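Local coordinates for dual specificity protein phosphatase 8 (Homo sapiens, PDB 4JMK) that probably removes phosphate from tyrosine, serine and threonine residues of proteins and so dampens MAP kinase signalling, at residues 16-21 with 83-88; 53-58 with 64-69; 91-96 with 129-134; 98-103 with 133-138. The protein carries 1 engineered substitution. One frame throughout, in Å; residues are numbered along the deposited sequence.

Contact 1. Residues 16-21 with 83-88; sequences KDVLNK and QVIVHS. Engineered in segment 83-88: Ser88 (natural residue Cys). With SO4 (sulfate ion), chain C.
Val18 sets its CG1 methyl over the middle of the His87 imidazole, a CH-pi contact in which that carbon lies 3.7 Å from the ring centroid and 9° off the ring normal. A first torsion of 78° puts CG1 between the backbone N and the carbonyl carbon of Val18, and there it meets the ring. The other methyl, CG2, lies between His87 CD2, at 3.8 Å, and Ile85 CG2, at 4.0 Å. A branched valine suits this place because it can cover the ring and still touch the aliphatic neighbour. At the margin of the contact, Asp17 CB comes to 4.5 Å from Ile85 CD1, while its carboxylate OD2 accepts the backbone N-H of Ser14.

The ring is held at its edge as well as on its face: His87 ND1 donates to Ser88 O over 3.1 Å, nearly straight at 168° and almost in the imidazole plane. Exchanging His87 for an alanine would probably leave Val18 CG1 without its ring and Ser88 O without this donor. Ser88, engineered in place of the predicted cysteine nucleophile, bonds Ser95 through OG. Apolar packing thus seats helix 15-18 on strand 83-87, and the ND1 bond ties the packed ring to the backbone entering the phosphate-binding loop.

Contact 2. Residues 53-58 with 64-69; sequences VPINDN and LPWLDK
Trp66 lays one face of its indole against Val53 and Pro54, and these three residues account for most of the surface buried here. Val53 CG1 comes over the five-membered ring, 3.6 Å from Trp66 CG and displaced toward the rim; this methyl stands anti to the backbone N (chi1 178°), which directs it at the inner end of the indole. Pro54 takes the outer end. Its CD lies over the six-membered ring, 3.8 Å from that ring's centroid and 22° off the normal, and Pro54 CG adds a touch on Trp66 CZ2 at 3.7 Å. The Val53 CG1 and Pro54 CD approaches are CH-pi contacts on the same face.

A proline suits the outer place: its ring carbons next to nitrogen are somewhat polarised, and their C-H bonds are good partners for an electron-rich indole. Pro54 is also the centre of an inverse gamma turn, closed by a weak bond from Ile55 N to Val53 O, and this tight bend probably allows consecutive residues to reach the two rings of one side chain. Ile55 CG2 adds a looser approach to Trp66 CD1, 4.2 Å away.

Were Trp66 replaced by an alanine, Val53 CG1 and Pro54 CD would probably lose their shared surface and a gap would open between the loop and the start of helix 67-79. The contact between these segments is dispersion and CH-pi attraction without polar bonds, so the hold on this loop, whose Asp57 bonds Ser93 beside the phosphate site, probably rests largely on the breadth of the indole.

Contact 3. Residues 91-96 with 129-134; sequences GISRSA and FNFLGQ. With SO4 (sulfate ion), chain C; SO4 (sulfate ion), chain D.
Atom O2 of the chain C sulfate is gripped by Arg94 through NE, at 2.6 Å with an N-H...O angle of 166°, and through the backbone N at 3.2 Å, with NH2 adding a weak third bond. NH2 also reaches O1 of the same ion at 2.9 Å, so NE and NH2 face the sulfate side-on, its sulfur lying in the guanidinium plane. A bend at chi3 (-70°) brings NE and NH2 round to the same ion that the backbone N binds. Ile92 N and Ser93 N converge on O4.

Helix 129-148 reaches this site through Phe131. Its CE1 packs against Arg94 CG at 3.4 Å, the two side chains running alongside with ring and guanidinium planes 14° apart, and its CD1 edge meets Ser93 OG at 3.4 Å. That hydroxyl is bonded to Asp57 and to the N-H of Asn128. NH1 of Arg94 binds Ile55 O and, at 3.1 Å, O4 of the chain D sulfate, which fixes the far edge of the guanidinium.

Backbone N-H groups ringing a tetrahedral anion, completed by an arginine at the first turn of a helix, form the P-loop signature of the protein-tyrosine phosphatases; the chain C sulfate probably marks the substrate phosphate position.

Contact 4. Residues 98-103 with 133-138; sequences IAIAYI and GQLLEY
Ile100 and Leu135 meet at about a right angle, Ile100 CG2 touching Leu135 CD1 at 3.6 Å. In the isoleucine CG2 is the branch set opposite the backbone N (CG1 has chi1 -65°), and it is this branch that meets Leu135. Leu135 extends its fork across the interface and divides it: while CD1 takes Ile100, CD2 settles 3.9 Å from Ala101 CB.

Tyr138, one turn further on, brings its ring obliquely to the same alanine, CE2 lying 4.0 Å from Ala101 CB. With CG anti to the backbone N (chi1 -176°), the ring reaches across to helix 94-107. Ala101 is therefore the small residue between two large ones, and its short side chain leaves room for both the leucine branch and the aromatic ring. The phenol oxygen does not end in this apolar layer but bonds to Asp68.

The local helix axes run nearly parallel, 21° apart, and come no closer than 10.5 Å, a separation bridged by the large side chains. Ile100 also packs on Val118, so that helix 94-107 touches both helix 129-148 and helix 111-121 here, while Tyr138, leaning on Leu67 and Ile71, carries helix 129-148 on to helix 67-79 of the phosphatase domain.

How the contacts relate
From the N terminus, contact 1 closes the longest loop, bringing helix 15-18 back to strand 83-87 in the central sheet. Contact 2 lies within that span as a short closure, joining the loop after strand 50-52 to the start of helix 67-79. After these have closed, contacts 3 and 4 start one after the other on helix 94-107 and its approach and end on the same part of helix 129-148, sharing Gly133 and Gln134; their spans overlap. Contacts 1 and 3 meet at the chain C sulfate and through Ser88 and Ser95. Asp57 and Ile55 connect contact 2 to contact 3, and Asp68 with Tyr138 connects it to contact 4, tying sheet, loop 53-58, phosphate-binding loop and helices 67-79, 94-107 and 129-148 together.

Contact 1. Residues 16-21 with 83-88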
# COMPACT_ATOMS: atom_id res chain seq x y z
N LYS A 16 -3.88 14.80 1.55
CA LYS A 16 -3.65 15.87 2.52
C LYS A 16 -2.52 15.53 3.50
O LYS A 16 -1.76 16.41 3.86
CB LYS A 16 -4.92 16.24 3.28
CG LYS A 16 -6.00 16.89 2.41
CD LYS A 16 -7.06 17.60 3.24
CE LYS A 16 -8.32 17.88 2.42
NZ LYS A 16 -9.30 18.74 3.14
N ASP A 17 -2.44 14.27 3.94
CA ASP A 17 -1.32 13.83 4.77
C ASP A 17 0.03 14.01 4.08
O ASP A 17 0.95 14.63 4.64
CB ASP A 17 -1.48 12.35 5.16
CG ASP A 17 -2.63 12.10 6.10
OD1 ASP A 17 -2.98 13.02 6.87
OD2 ASP A 17 -3.19 10.98 6.07
N VAL A 18 0.17 13.45 2.88
CA VAL A 18 1.48 13.36 2.23
C VAL A 18 2.00 14.74 1.80
O VAL A 18 3.21 14.93 1.64
CB VAL A 18 1.44 12.39 1.02
CG1 VAL A 18 0.79 13.06 -0.20
CG2 VAL A 18 2.84 11.92 0.66
N LEU A 19 1.09 15.70 1.64
CA LEU A 19 1.48 17.06 1.22
C LEU A 19 1.73 17.98 2.41
O LEU A 19 2.18 19.12 2.24
CB LEU A 19 0.41 17.66 0.30
CG LEU A 19 0.22 16.96 -1.05
CD1 LEU A 19 -0.88 17.64 -1.86
CD2 LEU A 19 1.53 16.94 -1.82
N ASN A 20 1.46 17.48 3.61
CA ASN A 20 1.73 18.22 4.83
C ASN A 20 3.20 18.06 5.21
O ASN A 20 3.56 17.09 5.89
CB ASN A 20 0.83 17.70 5.95
CG ASN A 20 0.90 18.53 7.21
OD1 ASN A 20 1.97 18.99 7.61
ND2 ASN A 20 -0.24 18.71 7.86
N LYS A 21 4.05 19.00 4.78
CA LYS A 21 5.49 18.85 4.97
C LYS A 21 5.87 18.63 6.43
O LYS A 21 6.69 17.77 6.75
CB LYS A 21 6.27 20.05 4.42
CG LYS A 21 7.78 19.88 4.51
CD LYS A 21 8.52 20.98 3.75
CE LYS A 21 8.68 22.23 4.60
NZ LYS A 21 9.61 22.00 5.77
N GLN A 83 10.96 4.76 6.59
CA GLN A 83 9.51 4.61 6.59
C GLN A 83 8.96 5.05 5.24
O GLN A 83 9.48 6.00 4.64
CB GLN A 83 8.88 5.45 7.70
CG GLN A 83 9.29 5.04 9.11
CD GLN A 83 10.54 5.77 9.55
OE1 GLN A 83 10.50 6.96 9.86
NE2 GLN A 83 11.67 5.07 9.54
N VAL A 84 7.92 4.37 4.77
CA VAL A 84 7.27 4.71 3.51
C VAL A 84 5.80 4.98 3.81
O VAL A 84 5.20 4.29 4.65
CB VAL A 84 7.42 3.58 2.45
CG1 VAL A 84 7.00 2.24 3.03
CG2 VAL A 84 6.63 3.88 1.19
N ILE A 85 5.23 5.99 3.17
CA ILE A 85 3.79 6.17 3.25
C ILE A 85 3.17 5.77 1.92
O ILE A 85 3.65 6.15 0.83
CB ILE A 85 3.39 7.61 3.63
CG1 ILE A 85 1.86 7.73 3.73
CG2 ILE A 85 3.92 8.60 2.63
CD1 ILE A 85 1.39 9.15 3.99
N VAL A 86 2.12 4.97 2.02
CA VAL A 86 1.33 4.62 0.85
C VAL A 86 0.07 5.47 0.94
O VAL A 86 -0.62 5.47 1.97
CB VAL A 86 0.93 3.15 0.88
CG1 VAL A 86 0.20 2.80 -0.41
CG2 VAL A 86 2.17 2.31 1.01
N HIS A 87 -0.25 6.19 -0.13
CA HIS A 87 -1.39 7.09 -0.09
C HIS A 87 -2.13 7.10 -1.41
O HIS A 87 -1.60 6.68 -2.44
CB HIS A 87 -0.96 8.53 0.25
CG HIS A 87 -0.37 9.27 -0.91
ND1 HIS A 87 -1.12 10.04 -1.77
CD2 HIS A 87 0.91 9.34 -1.37
CE1 HIS A 87 -0.34 10.55 -2.70
NE2 HIS A 87 0.90 10.14 -2.48
N SER A 88 -3.36 7.59 -1.36
CA SER A 88 -4.09 7.93 -2.57
C SER A 88 -4.77 9.26 -2.29
O SER A 88 -4.22 10.07 -1.54
CB SER A 88 -5.08 6.82 -2.93
OG SER A 88 -5.64 6.25 -1.76
S SO4 C . -8.82 6.33 -2.43
O1 SO4 C . -8.38 7.68 -2.75
O2 SO4 C . -8.69 5.52 -3.64
O3 SO4 C . -10.21 6.38 -2.01
O4 SO4 C . -8.04 5.75 -1.37

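Contact 2. Residues 53-58 with 64-69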
# COMPACT_ATOMS: atom_id res chain seq x y z
N VAL A 53 1.76 4.35 -8.60
CA VAL A 53 0.90 3.31 -9.18
C VAL A 53 -0.27 4.04 -9.82
O VAL A 53 -1.20 4.47 -9.13
CB VAL A 53 0.39 2.34 -8.11
CG1 VAL A 53 -0.55 1.29 -8.74
CG2 VAL A 53 1.55 1.65 -7.44
N PRO A 54 -0.21 4.22 -11.15
CA PRO A 54 -1.11 5.12 -11.86
C PRO A 54 -2.50 4.53 -12.07
O PRO A 54 -2.84 4.10 -13.18
CB PRO A 54 -0.39 5.33 -13.20
CG PRO A 54 0.33 4.04 -13.43
CD PRO A 54 0.74 3.55 -12.06
N ILE A 55 -3.31 4.52 -11.02
CA ILE A 55 -4.65 3.93 -11.11
C ILE A 55 -5.75 4.85 -10.57
O ILE A 55 -5.53 5.61 -9.62
CB ILE A 55 -4.72 2.58 -10.35
CG1 ILE A 55 -4.37 2.77 -8.87
CG2 ILE A 55 -3.79 1.56 -11.00
CD1 ILE A 55 -4.49 1.51 -8.03
N ASN A 56 -6.93 4.75 -11.17
CA ASN A 56 -8.12 5.47 -10.74
C ASN A 56 -8.93 4.62 -9.75
O ASN A 56 -8.80 3.39 -9.74
CB ASN A 56 -8.97 5.78 -11.98
CG ASN A 56 -10.10 6.75 -11.71
OD1 ASN A 56 -11.28 6.41 -11.85
ND2 ASN A 56 -9.75 7.97 -11.32
N ASP A 57 -9.75 5.24 -8.90
CA ASP A 57 -10.54 4.47 -7.94
C ASP A 57 -11.91 4.10 -8.51
O ASP A 57 -12.88 4.84 -8.33
CB ASP A 57 -10.73 5.24 -6.63
CG ASP A 57 -11.46 4.43 -5.57
OD1 ASP A 57 -11.12 3.24 -5.38
OD2 ASP A 57 -12.38 4.98 -4.92
N ASN A 58 -12.00 2.96 -9.18
CA ASN A 58 -13.27 2.56 -9.79
C ASN A 58 -13.45 1.05 -9.88
O ASN A 58 -12.58 0.29 -9.47
CB ASN A 58 -13.49 3.22 -11.16
CG ASN A 58 -12.50 2.75 -12.21
OD1 ASN A 58 -12.43 1.56 -12.52
ND2 ASN A 58 -11.76 3.69 -12.78
N LEU A 64 -3.86 -5.42 -9.90
CA LEU A 64 -3.14 -6.70 -9.72
C LEU A 64 -1.63 -6.79 -10.05
O LEU A 64 -0.83 -7.22 -9.19
CB LEU A 64 -3.89 -7.86 -10.39
CG LEU A 64 -4.56 -8.88 -9.49
CD1 LEU A 64 -5.32 -9.90 -10.33
CD2 LEU A 64 -3.52 -9.57 -8.61
N PRO A 65 -1.22 -6.39 -11.28
CA PRO A 65 0.17 -6.44 -11.73
C PRO A 65 1.01 -5.34 -11.17
O PRO A 65 2.16 -5.27 -11.55
CB PRO A 65 0.06 -6.18 -13.23
CG PRO A 65 -1.09 -5.30 -13.32
CD PRO A 65 -2.06 -5.93 -12.38
N TRP A 66 0.45 -4.47 -10.33
CA TRP A 66 1.26 -3.45 -9.66
C TRP A 66 1.62 -3.89 -8.26
O TRP A 66 2.44 -3.26 -7.61
CB TRP A 66 0.50 -2.13 -9.57
CG TRP A 66 0.36 -1.44 -10.89
CD1 TRP A 66 -0.77 -1.32 -11.65
CD2 TRP A 66 1.39 -0.74 -11.59
NE1 TRP A 66 -0.50 -0.60 -12.79
CE2 TRP A 66 0.82 -0.23 -12.78
CE3 TRP A 66 2.75 -0.49 -11.34
CZ2 TRP A 66 1.56 0.51 -13.71
CZ3 TRP A 66 3.48 0.24 -12.26
CH2 TRP A 66 2.88 0.73 -13.43
N LEU A 67 0.99 -4.97 -7.79
CA LEU A 67 1.14 -5.36 -6.38
C LEU A 67 2.55 -5.84 -6.05
O LEU A 67 3.14 -5.40 -5.07
CB LEU A 67 0.09 -6.42 -5.99
CG LEU A 67 -1.35 -5.89 -5.96
CD1 LEU A 67 -2.36 -7.00 -5.62
CD2 LEU A 67 -1.46 -4.72 -4.98
N ASP A 68 3.12 -6.71 -6.87
CA ASP A 68 4.47 -7.19 -6.58
C ASP A 68 5.52 -6.07 -6.58
O ASP A 68 6.41 -6.06 -5.73
CB ASP A 68 4.85 -8.33 -7.52
CG ASP A 68 4.27 -9.68 -7.09
OD1 ASP A 68 4.03 -9.89 -5.87
OD2 ASP A 68 4.07 -10.53 -7.98
N LYS A 69 5.41 -5.12 -7.52
CA LYS A 69 6.33 -3.99 -7.56
C LYS A 69 6.13 -3.00 -6.42
O LYS A 69 7.09 -2.41 -5.92
CB LYS A 69 6.25 -3.26 -8.92
CG LYS A 69 6.88 -4.05 -10.06
CD LYS A 69 7.06 -3.17 -11.30
CE LYS A 69 7.75 -3.93 -12.44
NZ LYS A 69 6.81 -4.20 -13.58

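Contact 3. Residues 91-96 with 129-134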
# COMPACT_ATOMS: atom_id res chain seq x y z
N GLY A 91 -7.12 7.81 0.85
CA GLY A 91 -6.44 6.79 1.63
C GLY A 91 -7.40 5.74 2.17
O GLY A 91 -7.14 5.13 3.21
N ILE A 92 -8.51 5.51 1.47
CA ILE A 92 -9.45 4.49 1.93
C ILE A 92 -9.70 3.31 0.99
O ILE A 92 -10.40 2.36 1.36
CB ILE A 92 -10.82 5.10 2.36
CG1 ILE A 92 -11.66 5.52 1.16
CG2 ILE A 92 -10.64 6.25 3.36
CD1 ILE A 92 -13.01 6.11 1.57
N SER A 93 -9.16 3.37 -0.23
CA SER A 93 -9.43 2.31 -1.22
C SER A 93 -8.17 1.82 -1.95
O SER A 93 -7.71 0.71 -1.71
CB SER A 93 -10.46 2.78 -2.25
OG SER A 93 -10.86 1.72 -3.10
N ARG A 94 -7.64 2.64 -2.86
CA ARG A 94 -6.46 2.25 -3.65
C ARG A 94 -5.25 1.96 -2.79
O ARG A 94 -4.69 0.85 -2.83
CB ARG A 94 -6.13 3.34 -4.68
CG ARG A 94 -7.10 3.38 -5.85
CD ARG A 94 -6.93 4.67 -6.64
NE ARG A 94 -7.40 5.83 -5.87
CZ ARG A 94 -7.37 7.08 -6.32
NH1 ARG A 94 -6.88 7.34 -7.53
NH2 ARG A 94 -7.82 8.07 -5.56
N SER A 95 -4.84 2.93 -1.98
CA SER A 95 -3.71 2.75 -1.09
C SER A 95 -3.98 1.68 -0.03
O SER A 95 -3.10 0.87 0.29
CB SER A 95 -3.38 4.08 -0.42
OG SER A 95 -4.53 4.61 0.23
N ALA A 96 -5.21 1.65 0.49
CA ALA A 96 -5.54 0.66 1.52
C ALA A 96 -5.34 -0.76 0.98
O ALA A 96 -4.80 -1.63 1.67
CB ALA A 96 -6.98 0.86 1.99
N PHE A 129 -15.20 -2.89 -4.11
CA PHE A 129 -15.26 -4.35 -4.21
C PHE A 129 -14.32 -4.89 -5.28
O PHE A 129 -13.79 -6.00 -5.15
CB PHE A 129 -16.69 -4.78 -4.52
CG PHE A 129 -17.65 -4.52 -3.39
CD1 PHE A 129 -18.91 -4.00 -3.65
CD2 PHE A 129 -17.30 -4.82 -2.09
CE1 PHE A 129 -19.81 -3.77 -2.62
CE2 PHE A 129 -18.19 -4.59 -1.05
CZ PHE A 129 -19.45 -4.07 -1.32
N ASN A 130 -14.16 -4.14 -6.36
CA ASN A 130 -13.27 -4.53 -7.44
C ASN A 130 -11.84 -4.76 -6.91
O ASN A 130 -11.20 -5.77 -7.23
CB ASN A 130 -13.32 -3.48 -8.56
CG ASN A 130 -12.22 -3.65 -9.59
OD1 ASN A 130 -12.04 -4.74 -10.15
ND2 ASN A 130 -11.48 -2.58 -9.86
N PHE A 131 -11.34 -3.84 -6.09
CA PHE A 131 -9.99 -3.99 -5.51
C PHE A 131 -9.92 -5.13 -4.51
O PHE A 131 -8.94 -5.89 -4.47
CB PHE A 131 -9.51 -2.68 -4.87
CG PHE A 131 -9.31 -1.57 -5.85
CD1 PHE A 131 -9.39 -0.25 -5.45
CD2 PHE A 131 -9.04 -1.86 -7.19
CE1 PHE A 131 -9.22 0.78 -6.37
CE2 PHE A 131 -8.86 -0.83 -8.12
CZ PHE A 131 -8.95 0.49 -7.71
N LEU A 132 -10.96 -5.27 -3.69
CA LEU A 132 -10.99 -6.38 -2.73
C LEU A 132 -10.96 -7.75 -3.44
O LEU A 132 -10.29 -8.68 -2.99
CB LEU A 132 -12.23 -6.27 -1.82
CG LEU A 132 -12.19 -5.18 -0.75
CD1 LEU A 132 -13.49 -5.17 0.04
CD2 LEU A 132 -10.99 -5.40 0.18
N GLY A 133 -11.67 -7.86 -4.56
CA GLY A 133 -11.64 -9.09 -5.35
C GLY A 133 -10.26 -9.38 -5.94
O GLY A 133 -9.84 -10.54 -6.01
N GLN A 134 -9.56 -8.34 -6.38
CA GLN A 134 -8.20 -8.51 -6.87
C GLN A 134 -7.26 -9.00 -5.78
O GLN A 134 -6.33 -9.76 -6.05
CB GLN A 134 -7.70 -7.22 -7.55
CG GLN A 134 -8.46 -6.92 -8.85
CD GLN A 134 -8.12 -5.57 -9.46
OE1 GLN A 134 -6.95 -5.19 -9.57
NE2 GLN A 134 -9.15 -4.84 -9.88
S SO4 C . -8.82 6.33 -2.43
O1 SO4 C . -8.38 7.68 -2.75
O2 SO4 C . -8.69 5.52 -3.64
O3 SO4 C . -10.21 6.38 -2.01
O4 SO4 C . -8.04 5.75 -1.37
S SO4 D . -7.30 9.67 -10.60
O1 SO4 D . -7.15 10.92 -11.33
O2 SO4 D . -7.32 8.57 -11.57
O3 SO4 D . -8.56 9.69 -9.86
O4 SO4 D . -6.18 9.49 -9.67

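Contact 4. Residues 98-103 with 133-138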
# COMPACT_ATOMS: atom_id res chain seq x y z
N ILE A 98 -3.29 -1.78 -1.36
CA ILE A 98 -1.86 -2.08 -1.43
C ILE A 98 -1.29 -2.48 -0.08
O ILE A 98 -0.56 -3.48 0.02
CB ILE A 98 -1.07 -0.92 -2.07
CG1 ILE A 98 -1.43 -0.83 -3.55
CG2 ILE A 98 0.46 -1.10 -1.88
CD1 ILE A 98 -0.93 0.44 -4.26
N ALA A 99 -1.64 -1.73 0.97
CA ALA A 99 -1.20 -2.07 2.33
C ALA A 99 -1.66 -3.47 2.73
O ALA A 99 -0.90 -4.22 3.36
CB ALA A 99 -1.73 -1.04 3.32
N ILE A 100 -2.90 -3.80 2.39
CA ILE A 100 -3.44 -5.13 2.72
C ILE A 100 -2.65 -6.21 2.01
O ILE A 100 -2.26 -7.20 2.63
CB ILE A 100 -4.96 -5.25 2.40
CG1 ILE A 100 -5.74 -4.29 3.29
CG2 ILE A 100 -5.45 -6.69 2.64
CD1 ILE A 100 -7.16 -3.99 2.81
N ALA A 101 -2.40 -6.03 0.71
CA ALA A 101 -1.60 -7.00 -0.03
C ALA A 101 -0.19 -7.17 0.56
O ALA A 101 0.35 -8.28 0.60
CB ALA A 101 -1.52 -6.61 -1.51
N TYR A 102 0.41 -6.07 1.02
CA TYR A 102 1.74 -6.16 1.59
C TYR A 102 1.76 -7.06 2.82
O TYR A 102 2.68 -7.86 3.02
CB TYR A 102 2.28 -4.76 1.95
CG TYR A 102 3.65 -4.84 2.57
CD1 TYR A 102 4.79 -4.94 1.76
CD2 TYR A 102 3.82 -4.86 3.94
CE1 TYR A 102 6.06 -5.04 2.33
CE2 TYR A 102 5.09 -4.95 4.52
CZ TYR A 102 6.19 -5.04 3.70
OH TYR A 102 7.44 -5.14 4.26
N ILE A 103 0.75 -6.91 3.67
CA ILE A 103 0.67 -7.72 4.88
C ILE A 103 0.41 -9.17 4.53
O ILE A 103 1.00 -10.08 5.12
CB ILE A 103 -0.40 -7.17 5.83
CG1 ILE A 103 0.08 -5.83 6.38
CG2 ILE A 103 -0.66 -8.11 6.98
CD1 ILE A 103 -1.00 -5.05 7.01
N GLY A 133 -11.67 -7.86 -4.56
CA GLY A 133 -11.64 -9.09 -5.35
C GLY A 133 -10.26 -9.38 -5.94
O GLY A 133 -9.84 -10.54 -6.01
N GLN A 134 -9.56 -8.34 -6.38
CA GLN A 134 -8.20 -8.51 -6.87
C GLN A 134 -7.26 -9.00 -5.78
O GLN A 134 -6.33 -9.76 -6.05
CB GLN A 134 -7.70 -7.22 -7.55
CG GLN A 134 -8.46 -6.92 -8.85
CD GLN A 134 -8.12 -5.57 -9.46
OE1 GLN A 134 -6.95 -5.19 -9.57
NE2 GLN A 134 -9.15 -4.84 -9.88
N LEU A 135 -7.51 -8.62 -4.52
CA LEU A 135 -6.81 -9.23 -3.39
C LEU A 135 -7.02 -10.74 -3.30
O LEU A 135 -6.08 -11.50 -3.04
CB LEU A 135 -7.26 -8.61 -2.06
CG LEU A 135 -6.85 -7.19 -1.73
CD1 LEU A 135 -7.40 -6.85 -0.35
CD2 LEU A 135 -5.34 -7.09 -1.76
N LEU A 136 -8.27 -11.19 -3.46
CA LEU A 136 -8.54 -12.62 -3.49
C LEU A 136 -7.72 -13.31 -4.58
O LEU A 136 -7.16 -14.39 -4.34
CB LEU A 136 -10.02 -12.92 -3.74
CG LEU A 136 -10.94 -13.18 -2.54
CD1 LEU A 136 -12.17 -14.00 -2.94
CD2 LEU A 136 -10.19 -13.87 -1.44
N GLU A 137 -7.69 -12.73 -5.78
CA GLU A 137 -6.97 -13.34 -6.90
C GLU A 137 -5.48 -13.32 -6.65
O GLU A 137 -4.76 -14.24 -7.04
CB GLU A 137 -7.27 -12.63 -8.23
CG GLU A 137 -8.30 -13.32 -9.12
CD GLU A 137 -8.01 -14.79 -9.32
OE1 GLU A 137 -8.68 -15.60 -8.67
OE2 GLU A 137 -7.13 -15.14 -10.13
N TYR A 138 -5.01 -12.26 -6.01
CA TYR A 138 -3.59 -12.15 -5.67
C TYR A 138 -3.22 -13.26 -4.70
O TYR A 138 -2.19 -13.93 -4.87
CB TYR A 138 -3.29 -10.76 -5.08
CG TYR A 138 -1.83 -10.51 -4.78
CD1 TYR A 138 -0.87 -10.58 -5.78
CD2 TYR A 138 -1.41 -10.19 -3.48
CE1 TYR A 138 0.48 -10.34 -5.50
CE2 TYR A 138 -0.06 -9.95 -3.20
CZ TYR A 138 0.87 -10.03 -4.22
OH TYR A 138 2.20 -9.79 -3.96